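Local coordinates for insecticidal crystal protein Cry7Cal (Bacillus thuringiensis, PDB 5ZI1) that acts as an insecticidal toxin against the locust Locusta migratoria manilensis, probably by binding receptors on gut cells and then inserting its helical domain into the membrane, at residues Thr250-Thr255 with Arg431-Ser436; Thr316-Val321 with Val435-Lys440; Lys352-Thr357 with Leu376-Ile381; Asn385-Asp390 with Asp418-Gly423. One frame throughout, in Å; residues are numbered along the deposited sequence.

Interaction 1: Thr250-Thr255 with Arg431-Ser436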
loop_
_atom_site.group_PDB
_atom_site.type_symbol
_atom_site.label_atom_id
_atom_site.label_comp_id
_atom_site.label_asym_id
_atom_site.label_seq_id
_atom_site.Cartn_x
_atom_site.Cartn_y
_atom_site.Cartn_z
ATOM N N THR A 250 5.197 0.623 -0.587
ATOM C CA THR A 250 6.107 -0.463 -0.252
ATOM C C THR A 250 5.513 -1.488 0.700
ATOM O O THR A 250 6.228 -2.400 1.118
ATOM C CB THR A 250 7.372 0.109 0.378
ATOM O OG1 THR A 250 7.010 0.815 1.567
ATOM C CG2 THR A 250 8.074 1.053 -0.583
ATOM N N ARG A 251 4.256 -1.335 1.096
ATOM C CA ARG A 251 3.684 -2.223 2.096
ATOM C C ARG A 251 3.424 -3.607 1.501
ATOM O O ARG A 251 3.078 -3.742 0.326
ATOM C CB ARG A 251 2.392 -1.631 2.661
ATOM C CG ARG A 251 1.124 -1.847 1.846
ATOM C CD ARG A 251 1.169 -1.140 0.516
ATOM N NE ARG A 251 -0.040 -1.310 -0.299
ATOM C CZ ARG A 251 -0.332 -2.386 -1.034
ATOM N NH1 ARG A 251 0.477 -3.444 -1.054
ATOM N NH2 ARG A 251 -1.453 -2.402 -1.742
ATOM N N GLN A 252 3.593 -4.637 2.322
ATOM C CA GLN A 252 3.364 -6.020 1.924
ATOM C C GLN A 252 2.065 -6.521 2.543
ATOM O O GLN A 252 1.867 -6.400 3.755
ATOM C CB GLN A 252 4.541 -6.896 2.370
ATOM C CG GLN A 252 4.421 -8.408 2.063
ATOM C CD GLN A 252 5.683 -9.157 2.487
ATOM O OE1 GLN A 252 6.483 -9.570 1.649
ATOM N NE2 GLN A 252 5.879 -9.300 3.794
ATOM N N ILE A 253 1.190 -7.106 1.726
ATOM C CA ILE A 253 -0.041 -7.691 2.237
ATOM C C ILE A 253 -0.115 -9.168 1.870
ATOM O O ILE A 253 0.537 -9.641 0.929
ATOM C CB ILE A 253 -1.280 -6.950 1.733
ATOM C CG1 ILE A 253 -1.292 -6.895 0.220
ATOM C CG2 ILE A 253 -1.352 -5.541 2.371
ATOM C CD1 ILE A 253 -2.341 -5.917 -0.298
ATOM N N PHE A 254 -0.931 -9.901 2.635
ATOM C CA PHE A 254 -1.019 -11.357 2.527
ATOM C C PHE A 254 -2.419 -11.797 2.151
ATOM O O PHE A 254 -3.398 -11.334 2.745
ATOM C CB PHE A 254 -0.596 -12.036 3.828
ATOM C CG PHE A 254 0.895 -11.999 4.047
ATOM C CD1 PHE A 254 1.518 -10.819 4.500
ATOM C CD2 PHE A 254 1.684 -13.112 3.748
ATOM C CE1 PHE A 254 2.888 -10.766 4.705
ATOM C CE2 PHE A 254 3.057 -13.068 3.935
ATOM C CZ PHE A 254 3.668 -11.886 4.402
ATOM N N THR A 255 -2.497 -12.684 1.153
ATOM C CA THR A 255 -3.736 -13.339 0.761
ATOM C C THR A 255 -4.101 -14.399 1.801
ATOM O O THR A 255 -3.296 -14.748 2.674
ATOM C CB THR A 255 -3.604 -13.966 -0.637
ATOM O OG1 THR A 255 -2.351 -14.658 -0.761
ATOM C CG2 THR A 255 -3.701 -12.908 -1.746
ATOM N N ARG A 431 2.554 -8.147 -7.014
ATOM C CA ARG A 431 3.497 -9.182 -7.398
ATOM C C ARG A 431 3.820 -10.000 -6.160
ATOM O O ARG A 431 3.813 -9.478 -5.043
ATOM C CB ARG A 431 4.807 -8.592 -7.989
ATOM C CG ARG A 431 5.819 -8.206 -6.919
ATOM C CD ARG A 431 7.138 -7.731 -7.457
ATOM N NE ARG A 431 7.034 -6.490 -8.227
ATOM C CZ ARG A 431 6.853 -5.285 -7.689
ATOM N NH1 ARG A 431 6.711 -5.149 -6.371
ATOM N NH2 ARG A 431 6.783 -4.224 -8.474
ATOM N N LEU A 432 4.089 -11.286 -6.362
ATOM C CA LEU A 432 4.376 -12.154 -5.231
ATOM C C LEU A 432 5.682 -11.731 -4.592
ATOM O O LEU A 432 6.656 -11.415 -5.282
ATOM C CB LEU A 432 4.451 -13.614 -5.668
ATOM C CG LEU A 432 4.629 -14.719 -4.622
ATOM C CD1 LEU A 432 3.417 -14.894 -3.715
ATOM C CD2 LEU A 432 4.887 -16.043 -5.360
ATOM N N SER A 433 5.705 -11.707 -3.260
ATOM C CA SER A 433 6.905 -11.297 -2.560
ATOM C C SER A 433 7.325 -12.229 -1.446
ATOM O O SER A 433 8.498 -12.189 -1.053
ATOM C CB SER A 433 6.744 -9.868 -1.993
ATOM O OG SER A 433 5.564 -9.726 -1.197
ATOM N N TYR A 434 6.446 -13.081 -0.934
ATOM C CA TYR A 434 6.830 -13.837 0.246
ATOM C C TYR A 434 5.999 -15.109 0.309
ATOM O O TYR A 434 4.951 -15.219 -0.331
ATOM C CB TYR A 434 6.655 -12.992 1.538
ATOM C CG TYR A 434 7.526 -13.508 2.662
ATOM C CD1 TYR A 434 8.866 -13.146 2.741
ATOM C CD2 TYR A 434 7.035 -14.415 3.594
ATOM C CE1 TYR A 434 9.694 -13.649 3.724
ATOM C CE2 TYR A 434 7.860 -14.925 4.596
ATOM C CZ TYR A 434 9.192 -14.528 4.652
ATOM O OH TYR A 434 10.032 -15.012 5.634
ATOM N N VAL A 435 6.481 -16.069 1.095
ATOM C CA VAL A 435 5.696 -17.241 1.480
ATOM C C VAL A 435 5.955 -17.492 2.956
ATOM O O VAL A 435 7.040 -17.963 3.321
ATOM C CB VAL A 435 6.044 -18.506 0.679
ATOM C CG1 VAL A 435 5.003 -19.589 0.985
ATOM C CG2 VAL A 435 6.161 -18.213 -0.831
ATOM N N SER A 436 4.971 -17.207 3.797
ATOM C CA SER A 436 5.066 -17.539 5.204
ATOM C C SER A 436 4.228 -18.790 5.457
ATOM O O SER A 436 3.883 -19.522 4.527
ATOM C CB SER A 436 4.612 -16.349 6.052
ATOM O OG SER A 436 3.274 -16.024 5.738
#
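A classic beta bulge at Ser433 and Tyr434, both facing Gly451 of the next strand, turns these two side chains toward Gln252. Gln252 reaches across fully extended, CG anti to the backbone N (chi1 178°) and the chain straight beyond it, so that its amide arrives at the bulge. There Gln252 OE1 stands 3.0 Å from Ser433 OG, a possible hydrogen bond given by the serine; that hydroxyl has another acceptor within reach, so the bond is not certain. The same Gln252 OE1 lies 3.4 Å from Tyr434 CB, with the amide turned 56° from the tyrosine ring. The contact belongs to the middle domain of the toxin, the beta-prism domain II of three-domain Cry proteins: strands 252-254 and 430-437 are the outer members of a three-stranded antiparallel sheet, with strand 448-454 between them. Further along, Phe254 holds CG beside its backbone N (chi1 -74°), which swings the ring toward the later strand. Tyr434 CD2 meets the edge of that ring, 4.2 Å from Phe254 CE2, while Ser436 OG is 3.5 Å from the same Phe254 CE2. The other two hydroxyls of strand 431-436 find partners elsewhere: Ser436 OG bonds to Ala286 O, and Tyr434 OH to Tyr335 OH. The Phe254 side chain also touches Ile287, Pro288 and Val449.

Interaction 2: Thr316-Val321 with Val435-Lys440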
loop_
_atom_site.group_PDB
_atom_site.type_symbol
_atom_site.label_atom_id
_atom_site.label_comp_id
_atom_site.label_asym_id
_atom_site.label_seq_id
_atom_site.Cartn_x
_atom_site.Cartn_y
_atom_site.Cartn_z
ATOM N N THR A 316 7.089 -30.535 3.994
ATOM C CA THR A 316 7.849 -30.648 5.232
ATOM C C THR A 316 8.507 -29.323 5.615
ATOM O O THR A 316 8.778 -29.079 6.800
ATOM C CB THR A 316 8.923 -31.723 5.080
ATOM O OG1 THR A 316 9.886 -31.291 4.111
ATOM C CG2 THR A 316 8.299 -33.055 4.584
ATOM N N GLY A 317 8.795 -28.479 4.631
ATOM C CA GLY A 317 9.435 -27.201 4.879
ATOM C C GLY A 317 9.474 -26.414 3.591
ATOM O O GLY A 317 9.101 -26.906 2.522
ATOM N N HIS A 318 9.932 -25.172 3.701
ATOM C CA HIS A 318 10.129 -24.359 2.510
ATOM C C HIS A 318 11.050 -23.202 2.858
ATOM O O HIS A 318 11.314 -22.910 4.027
ATOM C CB HIS A 318 8.803 -23.860 1.932
ATOM C CG HIS A 318 8.201 -22.715 2.687
ATOM N ND1 HIS A 318 7.452 -22.890 3.832
ATOM C CD2 HIS A 318 8.223 -21.381 2.448
ATOM C CE1 HIS A 318 7.041 -21.709 4.263
ATOM N NE2 HIS A 318 7.491 -20.780 3.439
ATOM N N SER A 319 11.544 -22.553 1.813
ATOM C CA SER A 319 12.571 -21.541 1.937
ATOM C C SER A 319 12.241 -20.406 0.995
ATOM O O SER A 319 11.578 -20.597 -0.023
ATOM C CB SER A 319 13.962 -22.091 1.622
ATOM O OG SER A 319 14.489 -22.742 2.763
ATOM N N VAL A 320 12.720 -19.220 1.342
ATOM C CA VAL A 320 12.418 -18.028 0.575
ATOM C C VAL A 320 13.692 -17.213 0.475
ATOM O O VAL A 320 14.392 -17.019 1.476
ATOM C CB VAL A 320 11.280 -17.227 1.232
ATOM C CG1 VAL A 320 11.348 -15.781 0.843
ATOM C CG2 VAL A 320 9.949 -17.822 0.827
ATOM N N VAL A 321 14.010 -16.761 -0.731
ATOM C CA VAL A 321 15.206 -15.980 -0.983
ATOM C C VAL A 321 14.772 -14.648 -1.569
ATOM O O VAL A 321 13.919 -14.602 -2.464
ATOM C CB VAL A 321 16.187 -16.706 -1.922
ATOM C CG1 VAL A 321 17.421 -15.836 -2.145
ATOM C CG2 VAL A 321 16.581 -18.042 -1.329
ATOM N N VAL A 435 6.481 -16.069 1.095
ATOM C CA VAL A 435 5.696 -17.241 1.480
ATOM C C VAL A 435 5.955 -17.492 2.956
ATOM O O VAL A 435 7.040 -17.963 3.321
ATOM C CB VAL A 435 6.044 -18.506 0.679
ATOM C CG1 VAL A 435 5.003 -19.589 0.985
ATOM C CG2 VAL A 435 6.161 -18.213 -0.831
ATOM N N SER A 436 4.971 -17.207 3.797
ATOM C CA SER A 436 5.066 -17.539 5.204
ATOM C C SER A 436 4.228 -18.790 5.457
ATOM O O SER A 436 3.883 -19.522 4.527
ATOM C CB SER A 436 4.612 -16.349 6.052
ATOM O OG SER A 436 3.274 -16.024 5.738
ATOM N N GLU A 437 3.872 -19.033 6.709
ATOM C CA GLU A 437 3.010 -20.157 7.017
ATOM C C GLU A 437 2.178 -19.815 8.244
ATOM O O GLU A 437 2.423 -18.822 8.944
ATOM C CB GLU A 437 3.818 -21.421 7.265
ATOM C CG GLU A 437 4.594 -21.350 8.533
ATOM C CD GLU A 437 5.640 -22.423 8.651
ATOM O OE1 GLU A 437 6.184 -22.589 9.768
ATOM O OE2 GLU A 437 5.936 -23.085 7.629
ATOM N N ILE A 438 1.192 -20.677 8.486
ATOM C CA ILE A 438 0.337 -20.626 9.655
ATOM C C ILE A 438 0.998 -21.423 10.766
ATOM O O ILE A 438 1.341 -22.598 10.578
ATOM C CB ILE A 438 -1.054 -21.188 9.331
ATOM C CG1 ILE A 438 -1.831 -20.217 8.454
ATOM C CG2 ILE A 438 -1.823 -21.462 10.597
ATOM C CD1 ILE A 438 -2.088 -18.847 9.136
ATOM N N PHE A 439 1.172 -20.785 11.926
ATOM C CA PHE A 439 1.636 -21.471 13.123
ATOM C C PHE A 439 0.620 -22.535 13.528
ATOM O O PHE A 439 -0.506 -22.218 13.920
ATOM C CB PHE A 439 1.824 -20.461 14.257
ATOM C CG PHE A 439 2.671 -20.967 15.385
ATOM C CD1 PHE A 439 2.286 -22.081 16.120
ATOM C CD2 PHE A 439 3.856 -20.319 15.722
ATOM C CE1 PHE A 439 3.075 -22.566 17.158
ATOM C CE2 PHE A 439 4.649 -20.778 16.772
ATOM C CZ PHE A 439 4.256 -21.906 17.492
ATOM N N LYS A 440 1.017 -23.794 13.464
ATOM C CA LYS A 440 0.087 -24.888 13.692
ATOM C C LYS A 440 0.158 -25.347 15.144
ATOM O O LYS A 440 1.233 -25.370 15.756
ATOM C CB LYS A 440 0.376 -26.049 12.731
ATOM C CG LYS A 440 -0.786 -26.393 11.793
ATOM C CD LYS A 440 -0.361 -27.084 10.484
ATOM C CE LYS A 440 0.601 -28.218 10.729
ATOM N NZ LYS A 440 2.016 -27.719 10.748
HETATM O O HOH W 1 7.182 -25.020 5.571
#
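Val435 meets His318 and Val320 where two sheets of the beta-prism domain face each other: strand 430-437 lies in a three-stranded sheet, strand 312-324 in a four-stranded one. Val435 O receives a nearly straight bond from His318 NE2, at 2.9 Å with an N-H...O angle of 169°. The oxygen sits in the plane of the imidazole, whereas the nitrogen stands above the plane of the carbonyl, 58° out of it. The bond places a proton on NE2 and ties a ring side chain of one sheet to the main chain of the other. Beside it Val435 CG1 lies 3.7 Å from His318 NE2, and Val435 CB packs on Val320 CG2 at 4.0 Å. Ser436 points its side chain off the contact, toward Ala286 O, and contributes its carbonyl oxygen near His318 CE1. Glu437, extended beyond CG, brings its carboxylate past the edge of the imidazole, the two planes 59° apart. Glu437 OE1 is engaged in a salt bridge with Arg285, and Tyr335 stacks on the histidine ring. The other oxygen, Glu437 OE2, accepts from a bridging water at 3.1 Å, and that water lies in the imidazole plane, 2.8 Å from His318 ND1.

Interaction 3: Lys352-Thr357 with Leu376-Ile381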
loop_
_atom_site.group_PDB
_atom_site.type_symbol
_atom_site.label_atom_id
_atom_site.label_comp_id
_atom_site.label_asym_id
_atom_site.label_seq_id
_atom_site.Cartn_x
_atom_site.Cartn_y
_atom_site.Cartn_z
ATOM N N LYS A 352 11.267 -11.753 -12.523
ATOM C CA LYS A 352 9.870 -11.979 -12.860
ATOM C C LYS A 352 8.944 -11.281 -11.874
ATOM O O LYS A 352 9.148 -11.353 -10.660
ATOM C CB LYS A 352 9.544 -13.472 -12.861
ATOM C CG LYS A 352 10.353 -14.285 -13.858
ATOM C CD LYS A 352 9.898 -15.739 -13.862
ATOM C CE LYS A 352 10.629 -16.564 -14.924
ATOM N NZ LYS A 352 11.769 -17.307 -14.322
ATOM N N ASP A 353 7.905 -10.640 -12.396
ATOM C CA ASP A 353 6.734 -10.316 -11.597
ATOM C C ASP A 353 5.803 -11.510 -11.676
ATOM O O ASP A 353 5.211 -11.765 -12.725
ATOM C CB ASP A 353 6.018 -9.065 -12.092
ATOM C CG ASP A 353 6.613 -7.808 -11.557
ATOM O OD1 ASP A 353 7.541 -7.883 -10.705
ATOM O OD2 ASP A 353 6.138 -6.745 -12.004
ATOM N N ILE A 354 5.677 -12.238 -10.572
ATOM C CA ILE A 354 4.621 -13.230 -10.435
ATOM C C ILE A 354 3.348 -12.478 -10.074
ATOM O O ILE A 354 3.204 -11.995 -8.951
ATOM C CB ILE A 354 4.957 -14.278 -9.375
ATOM C CG1 ILE A 354 6.329 -14.891 -9.667
ATOM C CG2 ILE A 354 3.798 -15.323 -9.275
ATOM C CD1 ILE A 354 6.423 -15.565 -11.049
ATOM N N TYR A 355 2.428 -12.377 -11.031
ATOM C CA TYR A 355 1.179 -11.653 -10.891
ATOM C C TYR A 355 -0.007 -12.541 -10.525
ATOM O O TYR A 355 -1.107 -12.015 -10.308
ATOM C CB TYR A 355 0.872 -10.912 -12.197
ATOM C CG TYR A 355 0.724 -11.835 -13.403
ATOM C CD1 TYR A 355 -0.493 -12.451 -13.684
ATOM C CD2 TYR A 355 1.800 -12.091 -14.257
ATOM C CE1 TYR A 355 -0.642 -13.299 -14.768
ATOM C CE2 TYR A 355 1.655 -12.934 -15.355
ATOM C CZ TYR A 355 0.426 -13.539 -15.597
ATOM O OH TYR A 355 0.253 -14.367 -16.677
ATOM N N GLN A 356 0.173 -13.861 -10.457
ATOM C CA GLN A 356 -0.946 -14.749 -10.155
ATOM C C GLN A 356 -0.421 -16.090 -9.676
ATOM O O GLN A 356 0.627 -16.552 -10.130
ATOM C CB GLN A 356 -1.839 -14.952 -11.381
ATOM C CG GLN A 356 -3.076 -15.750 -11.098
ATOM C CD GLN A 356 -3.916 -15.983 -12.333
ATOM O OE1 GLN A 356 -5.055 -15.518 -12.404
ATOM N NE2 GLN A 356 -3.370 -16.718 -13.306
ATOM N N THR A 357 -1.164 -16.716 -8.764
ATOM C CA THR A 357 -0.882 -18.083 -8.337
ATOM C C THR A 357 -2.162 -18.902 -8.373
ATOM O O THR A 357 -3.274 -18.370 -8.304
ATOM C CB THR A 357 -0.272 -18.154 -6.925
ATOM O OG1 THR A 357 -1.206 -17.632 -5.971
ATOM C CG2 THR A 357 1.027 -17.341 -6.849
ATOM N N LEU A 376 1.030 -26.057 -6.653
ATOM C CA LEU A 376 1.167 -24.602 -6.648
ATOM C C LEU A 376 1.748 -24.193 -7.993
ATOM O O LEU A 376 2.841 -24.627 -8.352
ATOM C CB LEU A 376 2.073 -24.132 -5.508
ATOM C CG LEU A 376 2.338 -22.624 -5.324
ATOM C CD1 LEU A 376 1.087 -21.909 -4.855
ATOM C CD2 LEU A 376 3.464 -22.414 -4.337
ATOM N N ARG A 377 1.016 -23.372 -8.737
ATOM C CA ARG A 377 1.415 -22.899 -10.057
ATOM C C ARG A 377 1.567 -21.378 -10.020
ATOM O O ARG A 377 0.660 -20.672 -9.565
ATOM C CB ARG A 377 0.363 -23.324 -11.090
ATOM C CG ARG A 377 0.617 -22.937 -12.529
ATOM C CD ARG A 377 -0.647 -23.148 -13.346
ATOM N NE ARG A 377 -1.153 -24.501 -13.171
ATOM C CZ ARG A 377 -2.442 -24.823 -13.076
ATOM N NH1 ARG A 377 -2.783 -26.094 -12.926
ATOM N NH2 ARG A 377 -3.385 -23.889 -13.128
ATOM N N LEU A 378 2.703 -20.881 -10.499
ATOM C CA LEU A 378 2.976 -19.452 -10.547
ATOM C C LEU A 378 2.901 -18.944 -11.978
ATOM O O LEU A 378 3.381 -19.604 -12.907
ATOM C CB LEU A 378 4.357 -19.114 -9.976
ATOM C CG LEU A 378 4.815 -19.618 -8.607
ATOM C CD1 LEU A 378 5.957 -18.742 -8.114
ATOM C CD2 LEU A 378 3.683 -19.636 -7.624
ATOM N N TYR A 379 2.312 -17.762 -12.144
ATOM C CA TYR A 379 2.242 -17.061 -13.421
ATOM C C TYR A 379 3.112 -15.811 -13.347
ATOM O O TYR A 379 2.892 -14.946 -12.482
ATOM C CB TYR A 379 0.808 -16.665 -13.759
ATOM C CG TYR A 379 -0.189 -17.794 -13.873
ATOM C CD1 TYR A 379 -0.666 -18.450 -12.737
ATOM C CD2 TYR A 379 -0.702 -18.169 -15.109
ATOM C CE1 TYR A 379 -1.603 -19.467 -12.833
ATOM C CE2 TYR A 379 -1.648 -19.197 -15.217
ATOM C CZ TYR A 379 -2.092 -19.841 -14.077
ATOM O OH TYR A 379 -3.032 -20.860 -14.171
ATOM N N GLY A 380 4.060 -15.689 -14.280
ATOM C CA GLY A 380 5.041 -14.629 -14.228
ATOM C C GLY A 380 5.178 -13.893 -15.547
ATOM O O GLY A 380 4.753 -14.362 -16.600
ATOM N N ILE A 381 5.793 -12.716 -15.469
ATOM C CA ILE A 381 6.107 -11.923 -16.655
ATOM C C ILE A 381 7.396 -11.182 -16.376
ATOM O O ILE A 381 7.583 -10.642 -15.283
ATOM C CB ILE A 381 4.961 -10.950 -17.021
ATOM C CG1 ILE A 381 5.256 -10.262 -18.360
ATOM C CG2 ILE A 381 4.691 -9.917 -15.879
ATOM C CD1 ILE A 381 4.149 -9.339 -18.867
#
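Four backbone hydrogen bonds join Lys352-Thr357 to Leu376-Ile381. Asp353 and Ile381 form a reciprocal pair, Asp353 N to Ile381 O at 2.9 Å and Ile381 N to Asp353 O at 3.0 Å. Next along, Tyr355 N gives a 3.0 Å bond to Tyr379 O, and Tyr379 N one of 2.9 Å to Gln356 O. Two residues thus share Tyr379 as partner: Tyr355 and Gln356 make a classic beta bulge in this antiparallel hairpin. The phenol of Tyr379 takes a bond from Arg377 NH2 on its own strand, and its OH also pairs with Tyr407. Gln356, with CG anti to the backbone N (chi1 -175°), runs alongside Tyr379 and sets its NE2 over the middle of that ring, the amide standing 76° to it; OE1 bonds to Ser409. The ring of Tyr355 takes Tyr379 CB over its face in a CH-pi contact, 4.0 Å from CB to the centroid. On the face opposite Gln356 and Tyr379, which carries Ile354, Thr357 and Leu378, Ile354 CD1 lies 3.6 Å from Gly380 CA, and Thr357 CG2 meets Leu378 CD2 at 3.6 Å. Strand 387-393 flanks the hairpin on the Leu376-Ile381 side and strand 404-407 on the other, while Thr357 packs on Leu450 and Trp452 of strand 448-454, in another sheet of the beta prism.

Interaction 4: Asn385-Asp390 with Asp418-Gly423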
loop_
_atom_site.group_PDB
_atom_site.type_symbol
_atom_site.label_atom_id
_atom_site.label_comp_id
_atom_site.label_asym_id
_atom_site.label_seq_id
_atom_site.Cartn_x
_atom_site.Cartn_y
_atom_site.Cartn_z
ATOM N N ASN A 385 8.520 -8.607 -21.192
ATOM C CA ASN A 385 7.092 -8.881 -21.394
ATOM C C ASN A 385 6.835 -10.307 -21.869
ATOM O O ASN A 385 5.838 -10.567 -22.549
ATOM C CB ASN A 385 6.431 -7.903 -22.374
ATOM C CG ASN A 385 6.740 -6.456 -22.062
ATOM O OD1 ASN A 385 6.579 -6.000 -20.926
ATOM N ND2 ASN A 385 7.195 -5.722 -23.072
ATOM N N VAL A 386 7.691 -11.257 -21.525
ATOM C CA VAL A 386 7.465 -12.633 -21.938
ATOM C C VAL A 386 6.805 -13.385 -20.782
ATOM O O VAL A 386 7.326 -13.421 -19.661
ATOM C CB VAL A 386 8.763 -13.300 -22.444
ATOM C CG1 VAL A 386 9.451 -12.373 -23.413
ATOM C CG2 VAL A 386 9.725 -13.630 -21.331
ATOM N N LEU A 387 5.620 -13.934 -21.043
ATOM C CA LEU A 387 4.923 -14.714 -20.030
ATOM C C LEU A 387 5.672 -16.005 -19.727
ATOM O O LEU A 387 6.225 -16.654 -20.624
ATOM C CB LEU A 387 3.508 -15.044 -20.489
ATOM C CG LEU A 387 2.627 -13.829 -20.739
ATOM C CD1 LEU A 387 1.227 -14.273 -21.082
ATOM C CD2 LEU A 387 2.618 -12.936 -19.502
ATOM N N SER A 388 5.697 -16.369 -18.452
ATOM C CA SER A 388 6.256 -17.634 -18.014
ATOM C C SER A 388 5.303 -18.274 -17.013
ATOM O O SER A 388 4.428 -17.624 -16.435
ATOM C CB SER A 388 7.642 -17.460 -17.398
ATOM O OG SER A 388 7.550 -16.737 -16.183
ATOM N N GLU A 389 5.478 -19.573 -16.839
ATOM C CA GLU A 389 4.667 -20.375 -15.946
ATOM C C GLU A 389 5.582 -21.392 -15.289
ATOM O O GLU A 389 6.545 -21.861 -15.898
ATOM C CB GLU A 389 3.537 -21.077 -16.705
ATOM C CG GLU A 389 2.286 -21.335 -15.899
ATOM C CD GLU A 389 1.040 -21.376 -16.767
ATOM O OE1 GLU A 389 0.370 -22.434 -16.800
ATOM O OE2 GLU A 389 0.725 -20.351 -17.419
ATOM N N ASP A 390 5.299 -21.710 -14.037
ATOM C CA ASP A 390 6.021 -22.802 -13.407
ATOM C C ASP A 390 5.168 -23.384 -12.286
ATOM O O ASP A 390 4.357 -22.683 -11.669
ATOM C CB ASP A 390 7.394 -22.351 -12.902
ATOM C CG ASP A 390 8.286 -23.529 -12.565
ATOM O OD1 ASP A 390 7.909 -24.651 -12.954
ATOM O OD2 ASP A 390 9.347 -23.360 -11.932
ATOM N N ASP A 418 -3.991 -8.805 -24.210
ATOM C CA ASP A 418 -3.619 -9.982 -24.981
ATOM C C ASP A 418 -2.110 -10.082 -25.153
ATOM O O ASP A 418 -1.576 -11.188 -25.320
ATOM C CB ASP A 418 -4.339 -9.968 -26.324
ATOM C CG ASP A 418 -5.582 -10.836 -26.312
ATOM O OD1 ASP A 418 -6.693 -10.303 -26.542
ATOM O OD2 ASP A 418 -5.444 -12.058 -26.063
ATOM N N GLU A 419 -1.404 -8.954 -25.088
ATOM C CA GLU A 419 0.057 -8.919 -25.074
ATOM C C GLU A 419 0.471 -8.189 -23.801
ATOM O O GLU A 419 0.724 -6.972 -23.824
ATOM C CB GLU A 419 0.607 -8.240 -26.324
ATOM C CG GLU A 419 0.120 -8.857 -27.622
ATOM C CD GLU A 419 1.221 -9.614 -28.345
ATOM O OE1 GLU A 419 2.285 -9.843 -27.730
ATOM O OE2 GLU A 419 1.024 -9.981 -29.526
ATOM N N PRO A 420 0.519 -8.888 -22.667
ATOM C CA PRO A 420 0.719 -8.197 -21.389
ATOM C C PRO A 420 2.072 -7.510 -21.313
ATOM O O PRO A 420 3.030 -7.894 -21.986
ATOM C CB PRO A 420 0.604 -9.323 -20.359
ATOM C CG PRO A 420 -0.287 -10.335 -21.024
ATOM C CD PRO A 420 0.148 -10.300 -22.470
ATOM N N ILE A 421 2.137 -6.480 -20.472
ATOM C CA ILE A 421 3.293 -5.597 -20.349
ATOM C C ILE A 421 3.760 -5.606 -18.897
ATOM O O ILE A 421 2.995 -5.252 -17.990
ATOM C CB ILE A 421 2.964 -4.162 -20.805
ATOM C CG1 ILE A 421 2.327 -4.165 -22.197
ATOM C CG2 ILE A 421 4.207 -3.268 -20.760
ATOM C CD1 ILE A 421 1.774 -2.824 -22.627
ATOM N N TYR A 422 5.013 -6.003 -18.689
ATOM C CA TYR A 422 5.681 -5.918 -17.395
ATOM C C TYR A 422 5.559 -4.522 -16.795
ATOM O O TYR A 422 5.933 -3.529 -17.426
ATOM C CB TYR A 422 7.158 -6.276 -17.586
ATOM C CG TYR A 422 8.036 -6.264 -16.359
ATOM C CD1 TYR A 422 8.152 -7.391 -15.558
ATOM C CD2 TYR A 422 8.798 -5.142 -16.032
ATOM C CE1 TYR A 422 8.986 -7.397 -14.444
ATOM C CE2 TYR A 422 9.640 -5.138 -14.920
ATOM C CZ TYR A 422 9.727 -6.267 -14.132
ATOM O OH TYR A 422 10.552 -6.277 -13.030
ATOM N N GLY A 423 5.049 -4.453 -15.562
ATOM C CA GLY A 423 4.989 -3.210 -14.830
ATOM C C GLY A 423 3.703 -2.435 -14.983
ATOM O O GLY A 423 3.510 -1.452 -14.269
#
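Asn385 holds CG beside its backbone N and anti to its carbonyl carbon (chi1 -49°), on a left-handed backbone, and so swings its amide onto the Pro420-Tyr422 chain. The residue sits in the turn of the hairpin between strands 369-382 and 387-393 of the beta-prism domain, and the chain it meets is the long loop running from strand 404-407 to strand 430-437. Tyr422 N donates to Asn385 OD1 at 2.7 Å, with an N-H...O angle of 146° and the nitrogen tilted 20° from the amide plane. This one bond links the turn to the loop; round it, Asn385 OD1 lies 3.4 Å from Ile421 CA and 3.6 Å from Ile421 CG2. Asn385 CB comes up against Pro420 O at 3.4 Å. The loop is held from its own side as well, because Ile421 N bonds to Glu427 and Gly423 N to Tyr428. Tyr422 turns its ring off this contact, onto Asp353, Tyr428 and Pro459. Pro420, buried although much around it is exposed, rests on Ile381 of the neighbouring strand. Where strand 387-393 begins, Leu387 crosses the proline at about a right angle, its CD2 4.2 Å from Pro420 CG.

How the interactions relate
All four contacts lie in the middle, beta-prism domain, but at different depths. Interactions 1, 2 and 3 are buried, whereas interaction 4 is at the surface. Interactions 1 and 2 share strand 430-437 and use overlapping parts of it, with Val435 and Ser436 common to both, one within its sheet by side chains, the other between sheets through a histidine. Interaction 3 is true strand pairing, rich in main-chain bonds, and joins interaction 1 through the Arg431-Asp353 salt bridge and a probable bond from Leu432 N to Ile354 O. Interaction 4 continues the same sheet: Leu378 and Gly380 pair with Asp390 and Ser388, and a lone side-chain bond then reaches a loop.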